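Local structure of thiazoline oxidase/subtilisin-like protease (Prochloron didemni, 4H6X) at residues L23-I33 with A285-Q293; P153-D161 with I187-C195. The protein is a subtilisin-like maturation protease of the patellamide pathway, thought to act as a transamidating enzyme that processes precursor peptides. All blocks are in the same frame, centred on the assembly; numbering follows the deposited sequence.

Contact 1 of 2, residues L23-I33 with A285-Q293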
loop_
_atom_site.group_PDB
_atom_site.type_symbol
_atom_site.label_atom_id
_atom_site.label_comp_id
_atom_site.label_asym_id
_atom_site.label_seq_id
_atom_site.Cartn_x
_atom_site.Cartn_y
_atom_site.Cartn_z
ATOM N N LEU A 23 13.997 -9.779 -7.204
ATOM C CA LEU A 23 12.987 -10.374 -6.329
ATOM C C LEU A 23 11.789 -10.801 -7.175
ATOM O O LEU A 23 11.278 -11.919 -7.003
ATOM C CB LEU A 23 12.596 -9.429 -5.185
ATOM C CG LEU A 23 11.487 -9.808 -4.178
ATOM C CD1 LEU A 23 11.679 -11.172 -3.511
ATOM C CD2 LEU A 23 11.384 -8.713 -3.130
ATOM N N HIS A 24 11.369 -9.944 -8.115
ATOM C CA HIS A 24 10.275 -10.322 -9.045
ATOM C C HIS A 24 10.609 -11.594 -9.828
ATOM O O HIS A 24 9.731 -12.428 -10.084
ATOM C CB HIS A 24 9.907 -9.195 -10.015
ATOM C CG HIS A 24 8.930 -8.199 -9.460
ATOM N ND1 HIS A 24 8.034 -8.505 -8.458
ATOM C CD2 HIS A 24 8.691 -6.911 -9.795
ATOM C CE1 HIS A 24 7.303 -7.438 -8.184
ATOM N NE2 HIS A 24 7.681 -6.457 -8.981
ATOM N N ASN A 25 11.887 -11.755 -10.176
ATOM C CA ASN A 25 12.333 -12.962 -10.881
ATOM C C ASN A 25 12.113 -14.229 -10.081
ATOM O O ASN A 25 11.985 -15.305 -10.656
ATOM C CB ASN A 25 13.804 -12.848 -11.290
ATOM C CG ASN A 25 14.016 -11.834 -12.391
ATOM O OD1 ASN A 25 13.055 -11.358 -13.002
ATOM N ND2 ASN A 25 15.270 -11.490 -12.647
ATOM N N GLN A 26 12.065 -14.088 -8.757
ATOM C CA GLN A 26 11.873 -15.224 -7.849
ATOM C C GLN A 26 10.404 -15.429 -7.438
ATOM O O GLN A 26 9.940 -16.570 -7.323
ATOM C CB GLN A 26 12.755 -15.058 -6.613
ATOM C CG GLN A 26 14.227 -14.874 -6.947
ATOM C CD GLN A 26 15.136 -15.096 -5.758
ATOM O OE1 GLN A 26 15.030 -16.101 -5.063
ATOM N NE2 GLN A 26 16.045 -14.160 -5.527
ATOM N N THR A 27 9.684 -14.323 -7.210
ATOM C CA THR A 27 8.259 -14.385 -6.855
ATOM C C THR A 27 7.471 -13.137 -7.307
ATOM O O THR A 27 8.010 -12.022 -7.352
ATOM C CB THR A 27 8.039 -14.696 -5.334
ATOM O OG1 THR A 27 6.649 -14.951 -5.070
ATOM C CG2 THR A 27 8.534 -13.571 -4.429
ATOM N N LEU A 28 6.211 -13.345 -7.677
ATOM C CA LEU A 28 5.268 -12.232 -7.827
ATOM C C LEU A 28 4.227 -12.303 -6.706
ATOM O O LEU A 28 3.197 -11.635 -6.756
ATOM C CB LEU A 28 4.587 -12.237 -9.204
ATOM C CG LEU A 28 5.428 -12.023 -10.469
ATOM C CD1 LEU A 28 4.516 -11.994 -11.689
ATOM C CD2 LEU A 28 6.291 -10.766 -10.413
ATOM N N GLY A 29 4.518 -13.116 -5.694
ATOM C CA GLY A 29 3.664 -13.262 -4.525
ATOM C C GLY A 29 3.074 -14.650 -4.393
ATOM O O GLY A 29 3.115 -15.455 -5.332
ATOM N N ASP A 30 2.521 -14.928 -3.220
ATOM C CA ASP A 30 1.893 -16.207 -2.945
ATOM C C ASP A 30 0.511 -15.989 -2.331
ATOM O O ASP A 30 0.377 -15.216 -1.388
ATOM C CB ASP A 30 2.772 -17.004 -1.985
ATOM C CG ASP A 30 2.390 -18.452 -1.931
ATOM O OD1 ASP A 30 1.343 -18.789 -1.343
ATOM O OD2 ASP A 30 3.147 -19.261 -2.493
ATOM N N PRO A 31 -0.524 -16.675 -2.863
ATOM C CA PRO A 31 -1.898 -16.535 -2.358
ATOM C C PRO A 31 -2.103 -16.942 -0.899
ATOM O O PRO A 31 -3.188 -16.724 -0.362
ATOM C CB PRO A 31 -2.725 -17.451 -3.293
ATOM C CG PRO A 31 -1.725 -18.306 -3.993
ATOM C CD PRO A 31 -0.490 -17.463 -4.110
ATOM N N GLN A 32 -1.087 -17.532 -0.265
ATOM C CA GLN A 32 -1.156 -17.807 1.170
ATOM C C GLN A 32 -0.842 -16.545 1.986
ATOM O O GLN A 32 -1.031 -16.521 3.204
ATOM C CB GLN A 32 -0.203 -18.945 1.576
ATOM C CG GLN A 32 -0.545 -20.307 0.997
ATOM C CD GLN A 32 0.312 -21.412 1.590
ATOM O OE1 GLN A 32 0.304 -21.640 2.803
ATOM N NE2 GLN A 32 1.060 -22.105 0.738
ATOM N N ILE A 33 -0.343 -15.507 1.318
ATOM C CA ILE A 33 -0.064 -14.235 1.985
ATOM C C ILE A 33 -1.262 -13.321 1.740
ATOM O O ILE A 33 -1.573 -12.991 0.584
ATOM C CB ILE A 33 1.243 -13.571 1.470
ATOM C CG1 ILE A 33 2.457 -14.501 1.674
ATOM C CG2 ILE A 33 1.471 -12.215 2.140
ATOM C CD1 ILE A 33 2.625 -15.003 3.093
ATOM N N ALA A 285 5.237 -8.252 1.374
ATOM C CA ALA A 285 4.470 -9.438 0.965
ATOM C C ALA A 285 5.276 -10.388 0.055
ATOM O O ALA A 285 5.175 -11.616 0.170
ATOM C CB ALA A 285 3.184 -9.023 0.271
ATOM N N LEU A 286 6.049 -9.820 -0.863
ATOM C CA LEU A 286 6.960 -10.635 -1.668
ATOM C C LEU A 286 7.963 -11.410 -0.784
ATOM O O LEU A 286 8.224 -12.599 -1.013
ATOM C CB LEU A 286 7.698 -9.764 -2.693
ATOM C CG LEU A 286 6.930 -9.144 -3.879
ATOM C CD1 LEU A 286 7.907 -8.453 -4.822
ATOM C CD2 LEU A 286 6.094 -10.152 -4.657
ATOM N N LEU A 287 8.510 -10.747 0.231
ATOM C CA LEU A 287 9.504 -11.391 1.108
ATOM C C LEU A 287 8.866 -12.498 1.928
ATOM O O LEU A 287 9.455 -13.567 2.100
ATOM C CB LEU A 287 10.219 -10.374 2.003
ATOM C CG LEU A 287 11.090 -9.333 1.288
ATOM C CD1 LEU A 287 11.519 -8.226 2.250
ATOM C CD2 LEU A 287 12.303 -9.964 0.596
ATOM N N MET A 288 7.643 -12.249 2.407
ATOM C CA MET A 288 6.844 -13.281 3.051
ATOM C C MET A 288 6.491 -14.417 2.081
ATOM O O MET A 288 6.489 -15.586 2.473
ATOM C CB MET A 288 5.547 -12.702 3.648
ATOM C CG MET A 288 5.727 -11.720 4.788
ATOM S SD MET A 288 4.103 -11.213 5.413
ATOM C CE MET A 288 4.630 -10.179 6.779
ATOM N N SER A 289 6.182 -14.083 0.832
ATOM C CA SER A 289 5.901 -15.113 -0.176
ATOM C C SER A 289 7.079 -16.084 -0.350
ATOM O O SER A 289 6.894 -17.292 -0.528
ATOM C CB SER A 289 5.538 -14.465 -1.510
ATOM O OG SER A 289 4.362 -13.697 -1.355
ATOM N N LEU A 290 8.283 -15.536 -0.274
ATOM C CA LEU A 290 9.520 -16.303 -0.410
ATOM C C LEU A 290 9.763 -17.214 0.807
ATOM O O LEU A 290 10.308 -18.308 0.667
ATOM C CB LEU A 290 10.674 -15.333 -0.612
ATOM C CG LEU A 290 11.756 -15.640 -1.636
ATOM C CD1 LEU A 290 11.156 -16.159 -2.940
ATOM C CD2 LEU A 290 12.561 -14.369 -1.854
ATOM N N GLN A 291 9.338 -16.766 1.991
ATOM C CA GLN A 291 9.366 -17.603 3.191
ATOM C C GLN A 291 8.501 -18.842 2.986
ATOM O O GLN A 291 8.962 -19.966 3.214
ATOM C CB GLN A 291 8.910 -16.823 4.429
ATOM C CG GLN A 291 9.909 -15.798 4.949
ATOM C CD GLN A 291 9.347 -14.957 6.091
ATOM O OE1 GLN A 291 8.133 -14.750 6.190
ATOM N NE2 GLN A 291 10.230 -14.460 6.954
ATOM N N VAL A 292 7.260 -18.628 2.538
ATOM C CA VAL A 292 6.331 -19.712 2.179
ATOM C C VAL A 292 6.876 -20.611 1.060
ATOM O O VAL A 292 6.726 -21.833 1.123
ATOM C CB VAL A 292 4.933 -19.172 1.773
ATOM C CG1 VAL A 292 3.995 -20.310 1.386
ATOM C CG2 VAL A 292 4.320 -18.372 2.905
ATOM N N GLN A 293 7.502 -20.011 0.047
ATOM C CA GLN A 293 8.088 -20.765 -1.073
ATOM C C GLN A 293 9.166 -21.746 -0.610
ATOM O O GLN A 293 9.276 -22.849 -1.143
ATOM C CB GLN A 293 8.671 -19.822 -2.130
ATOM C CG GLN A 293 9.305 -20.525 -3.328
ATOM C CD GLN A 293 9.813 -19.558 -4.382
ATOM O OE1 GLN A 293 9.045 -18.778 -4.954
ATOM N NE2 GLN A 293 11.115 -19.604 -4.645
#
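Ser289 OG is held between two backbone groups: it donates to Ala285 O one helical turn back (2.7 Å) and takes a weak, strongly bent hydrogen bond from Asp30 N of the facing loop (2.9 Å, 123° at the hydrogen). With CB–OG set beside its own backbone N (chi1 -62°), the hydroxyl can reach back to Ala285 O from above the carbonyl plane, while Ser289 N approaches the same oxygen from the other face. The buried hydroxyl thus ties the loop to the helix. Two local turns shape that loop. Thr27 OG1 accepts from Gly29 N in an ST turn, and Asp30 OD1 accepts from Gln32 N through its anti lone pair in an Asx turn, within the type I turn Asp30–Ile33. Between them Gly29 passes close to the serine, at backbone angles where a CB would jam against the preceding carbonyl oxygen. In the subtilisin-like fold this loop joins helix 20-26 to strand 34-39 of the central parallel sheet, and its partner is the C-terminal half of the long helix 273-293. Leu286 works with both branches: CD2 lies against the peptide link at Gly29 N (3.5 Å), whereas CD1 meets the His24 ring obliquely. Beside it, Leu23 CD1 packs on Leu290 CD2 at 3.7 Å, and helix 332-340 adds Met336 and Phe340 to this cluster. At the other end of the loop the side chains of Ile33 and Val292 lie alongside each other, pointing opposite ways, with Ile33 CD1 3.8 Å from Val292 CG2 and equally near Met288 CB. Val292 CG1 turns the other way, against the amide of Gln32 (NE2 at 3.5 Å), and the Val292 side chain stands at about a right angle to that of Asp30.

Contact 2 of 2, residues P153-D161 with I187-C195; sequences PLNLARAID and ILVQAIKKC
Ile160 is a knob in a hole formed by Leu188, Ala191, Ile192 and Cys195, and its two branches divide the work. CG2 points anti to the backbone N and presses on Cys195 SG at 3.4 Å, a tight contact, with Ala191 CB on its flank. CG1 lies beside the N instead (chi1 -73°), carrying CD1 to Leu188 CD1 and to Ile192 CD1, 3.8 Å from each; the side chain stands at about a right angle to Leu188 and slants across Ile192. A glycine in this place would probably leave Cys195 SG and the methyls of Leu188 and Ile192 facing a gap between the helices. One turn earlier, Ala157 CB meets Ile187 CG1 at 3.6 Å. Small alanines at Ala157 and Ala191 suit the close, near-parallel approach here, where the axes of segments 154-161 and 187-195 come within 8.5 Å, at 22° to each other. Leu188 CD1 also packs on Leu156 CG. On the solvent side a water joins opposite charges that do not touch, donating to Asp161 OD1 (2.7 Å) and accepting from Lys194 NZ (2.8 Å). Helices 154-165 and 187-197, linked through strand 170-173, lie side by side on the parallel sheet: Leu156 and Ile160 rest on Ile38 of strand 34-39, while Ile160 and Cys195 share Ile171 of strand 170-173.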
loop_
_atom_site.group_PDB
_atom_site.type_symbol
_atom_site.label_atom_id
_atom_site.label_comp_id
_atom_site.label_asym_id
_atom_site.label_seq_id
_atom_site.Cartn_x
_atom_site.Cartn_y
_atom_site.Cartn_z
ATOM N N PRO A 153 -10.082 6.524 15.747
ATOM C CA PRO A 153 -9.180 5.603 16.444
ATOM C C PRO A 153 -9.933 4.368 16.901
ATOM O O PRO A 153 -9.437 3.244 16.725
ATOM C CB PRO A 153 -8.696 6.409 17.659
ATOM C CG PRO A 153 -9.194 7.805 17.456
ATOM C CD PRO A 153 -10.402 7.695 16.573
ATOM N N LEU A 154 -11.127 4.571 17.463
ATOM C CA LEU A 154 -12.022 3.460 17.771
ATOM C C LEU A 154 -12.373 2.650 16.519
ATOM O O LEU A 154 -12.281 1.420 16.524
ATOM C CB LEU A 154 -13.295 3.948 18.453
ATOM C CG LEU A 154 -14.471 2.972 18.573
ATOM C CD1 LEU A 154 -14.070 1.661 19.241
ATOM C CD2 LEU A 154 -15.614 3.639 19.330
ATOM N N ASN A 155 -12.773 3.341 15.456
ATOM C CA ASN A 155 -13.117 2.670 14.213
ATOM C C ASN A 155 -11.922 1.933 13.614
ATOM O O ASN A 155 -12.067 0.823 13.100
ATOM C CB ASN A 155 -13.690 3.655 13.199
ATOM C CG ASN A 155 -14.166 2.969 11.941
ATOM O OD1 ASN A 155 -15.062 2.119 11.986
ATOM N ND2 ASN A 155 -13.562 3.321 10.804
ATOM N N LEU A 156 -10.743 2.544 13.688
ATOM C CA LEU A 156 -9.548 1.906 13.168
ATOM C C LEU A 156 -9.202 0.662 13.997
ATOM O O LEU A 156 -8.845 -0.376 13.445
ATOM C CB LEU A 156 -8.387 2.895 13.090
ATOM C CG LEU A 156 -7.069 2.397 12.486
ATOM C CD1 LEU A 156 -7.216 1.671 11.140
ATOM C CD2 LEU A 156 -6.132 3.592 12.353
ATOM N N ALA A 157 -9.334 0.769 15.318
ATOM C CA ALA A 157 -9.122 -0.380 16.207
ATOM C C ALA A 157 -10.054 -1.542 15.840
ATOM O O ALA A 157 -9.628 -2.684 15.723
ATOM C CB ALA A 157 -9.328 0.025 17.662
ATOM N N ARG A 158 -11.333 -1.231 15.676
ATOM C CA ARG A 158 -12.315 -2.239 15.266
ATOM C C ARG A 158 -11.951 -2.865 13.904
ATOM O O ARG A 158 -12.071 -4.077 13.714
ATOM C CB ARG A 158 -13.709 -1.612 15.238
ATOM C CG ARG A 158 -14.178 -1.128 16.608
ATOM C CD ARG A 158 -15.590 -0.543 16.536
ATOM N NE ARG A 158 -16.629 -1.579 16.421
ATOM C CZ ARG A 158 -17.945 -1.328 16.417
ATOM N NH1 ARG A 158 -18.402 -0.070 16.496
ATOM N NH2 ARG A 158 -18.807 -2.335 16.337
ATOM N N ALA A 159 -11.530 -2.028 12.960
ATOM C CA ALA A 159 -11.080 -2.515 11.648
ATOM C C ALA A 159 -9.890 -3.489 11.743
ATOM O O ALA A 159 -9.842 -4.499 11.039
ATOM C CB ALA A 159 -10.749 -1.344 10.741
ATOM N N ILE A 160 -8.922 -3.153 12.593
ATOM C CA ILE A 160 -7.724 -3.986 12.784
ATOM C C ILE A 160 -8.113 -5.346 13.393
ATOM O O ILE A 160 -7.667 -6.380 12.890
ATOM C CB ILE A 160 -6.639 -3.231 13.590
ATOM C CG1 ILE A 160 -6.004 -2.151 12.703
ATOM C CG2 ILE A 160 -5.543 -4.173 14.115
ATOM C CD1 ILE A 160 -5.229 -1.091 13.479
ATOM N N ASP A 161 -8.974 -5.345 14.429
ATOM C CA ASP A 161 -9.435 -6.610 15.033
ATOM C C ASP A 161 -10.096 -7.456 13.977
ATOM O O ASP A 161 -9.889 -8.660 13.950
ATOM C CB ASP A 161 -10.430 -6.407 16.199
ATOM C CG ASP A 161 -9.770 -5.876 17.447
ATOM O OD1 ASP A 161 -8.581 -6.193 17.669
ATOM O OD2 ASP A 161 -10.433 -5.123 18.192
ATOM N N ILE A 187 -7.383 2.152 22.820
ATOM C CA ILE A 187 -7.946 0.981 22.139
ATOM C C ILE A 187 -7.129 0.662 20.874
ATOM O O ILE A 187 -6.909 -0.510 20.540
ATOM C CB ILE A 187 -9.467 1.163 21.831
ATOM C CG1 ILE A 187 -10.081 -0.102 21.226
ATOM C CG2 ILE A 187 -9.732 2.362 20.925
ATOM C CD1 ILE A 187 -10.856 -0.934 22.225
ATOM N N LEU A 188 -6.653 1.712 20.204
ATOM C CA LEU A 188 -5.884 1.577 18.976
ATOM C C LEU A 188 -4.477 1.065 19.269
ATOM O O LEU A 188 -4.011 0.138 18.606
ATOM C CB LEU A 188 -5.866 2.892 18.174
ATOM C CG LEU A 188 -5.079 2.872 16.852
ATOM C CD1 LEU A 188 -5.523 1.713 15.964
ATOM C CD2 LEU A 188 -5.228 4.199 16.111
ATOM N N VAL A 189 -3.827 1.653 20.275
ATOM C CA VAL A 189 -2.517 1.183 20.767
ATOM C C VAL A 189 -2.533 -0.322 21.063
ATOM O O VAL A 189 -1.640 -1.053 20.631
ATOM C CB VAL A 189 -2.047 2.001 22.011
ATOM C CG1 VAL A 189 -0.709 1.499 22.543
ATOM C CG2 VAL A 189 -1.939 3.478 21.667
ATOM N N GLN A 190 -3.560 -0.795 21.766
ATOM C CA GLN A 190 -3.661 -2.228 22.095
ATOM C C GLN A 190 -3.890 -3.098 20.865
ATOM O O GLN A 190 -3.367 -4.196 20.797
ATOM C CB GLN A 190 -4.776 -2.506 23.109
ATOM C CG GLN A 190 -4.530 -1.921 24.489
ATOM C CD GLN A 190 -5.534 -2.417 25.516
ATOM O OE1 GLN A 190 -5.833 -3.618 25.589
ATOM N NE2 GLN A 190 -6.059 -1.495 26.322
ATOM N N ALA A 191 -4.704 -2.626 19.919
ATOM C CA ALA A 191 -4.938 -3.364 18.677
ATOM C C ALA A 191 -3.647 -3.496 17.864
ATOM O O ALA A 191 -3.407 -4.525 17.237
ATOM C CB ALA A 191 -6.017 -2.685 17.841
ATOM N N ILE A 192 -2.836 -2.440 17.869
ATOM C CA ILE A 192 -1.558 -2.450 17.152
ATOM C C ILE A 192 -0.631 -3.473 17.805
ATOM O O ILE A 192 0.005 -4.260 17.110
ATOM C CB ILE A 192 -0.866 -1.064 17.139
ATOM C CG1 ILE A 192 -1.736 0.009 16.447
ATOM C CG2 ILE A 192 0.501 -1.155 16.463
ATOM C CD1 ILE A 192 -1.861 -0.151 14.950
ATOM N N LYS A 193 -0.576 -3.468 19.140
ATOM C CA LYS A 193 0.224 -4.453 19.882
ATOM C C LYS A 193 -0.220 -5.889 19.617
ATOM O O LYS A 193 0.620 -6.777 19.464
ATOM C CB LYS A 193 0.212 -4.174 21.388
ATOM C CG LYS A 193 1.226 -5.013 22.146
ATOM C CD LYS A 193 1.091 -4.851 23.652
ATOM C CE LYS A 193 2.163 -5.648 24.387
ATOM N NZ LYS A 193 2.043 -7.109 24.124
ATOM N N LYS A 194 -1.532 -6.115 19.554
ATOM C CA LYS A 194 -2.054 -7.448 19.243
ATOM C C LYS A 194 -1.576 -7.969 17.876
ATOM O O LYS A 194 -1.344 -9.170 17.714
ATOM C CB LYS A 194 -3.594 -7.483 19.350
ATOM C CG LYS A 194 -4.210 -8.855 19.087
ATOM C CD LYS A 194 -5.647 -8.972 19.590
ATOM C CE LYS A 194 -6.121 -10.424 19.602
ATOM N NZ LYS A 194 -7.557 -10.567 20.002
ATOM N N CYS A 195 -1.448 -7.069 16.898
ATOM C CA CYS A 195 -0.886 -7.437 15.596
ATOM C C CYS A 195 0.540 -7.972 15.780
ATOM O O CYS A 195 0.851 -9.080 15.350
ATOM C CB CYS A 195 -0.897 -6.247 14.632
ATOM S SG CYS A 195 -2.553 -5.754 14.082
HETATM O O HOH W 1 -8.590 -8.886 18.029
#

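Overall arrangement
Contact 2 lies between the two segments of contact 1 along the chain, so 23-33 comes first, then 153-161, 187-195 and finally 285-293. Their centres are 27 Å apart and their nearest atoms about 9 Å, without touching. The seven-stranded parallel sheet connects them: Ile170 of strand 170-173 meets helix 273-293, whereas its neighbour Ile171 meets the helices of contact 2, so helix 273-293 and the two helices of contact 2 probably lie on opposite faces of the sheet. Strand 34-39 is shared too, since 23-33 leads into it and contact 2 packs on Ile38. Strand 34-39 and helix 273-293 carry Asp39 and Ser274, which with His109 probably form the subtilase catalytic triad.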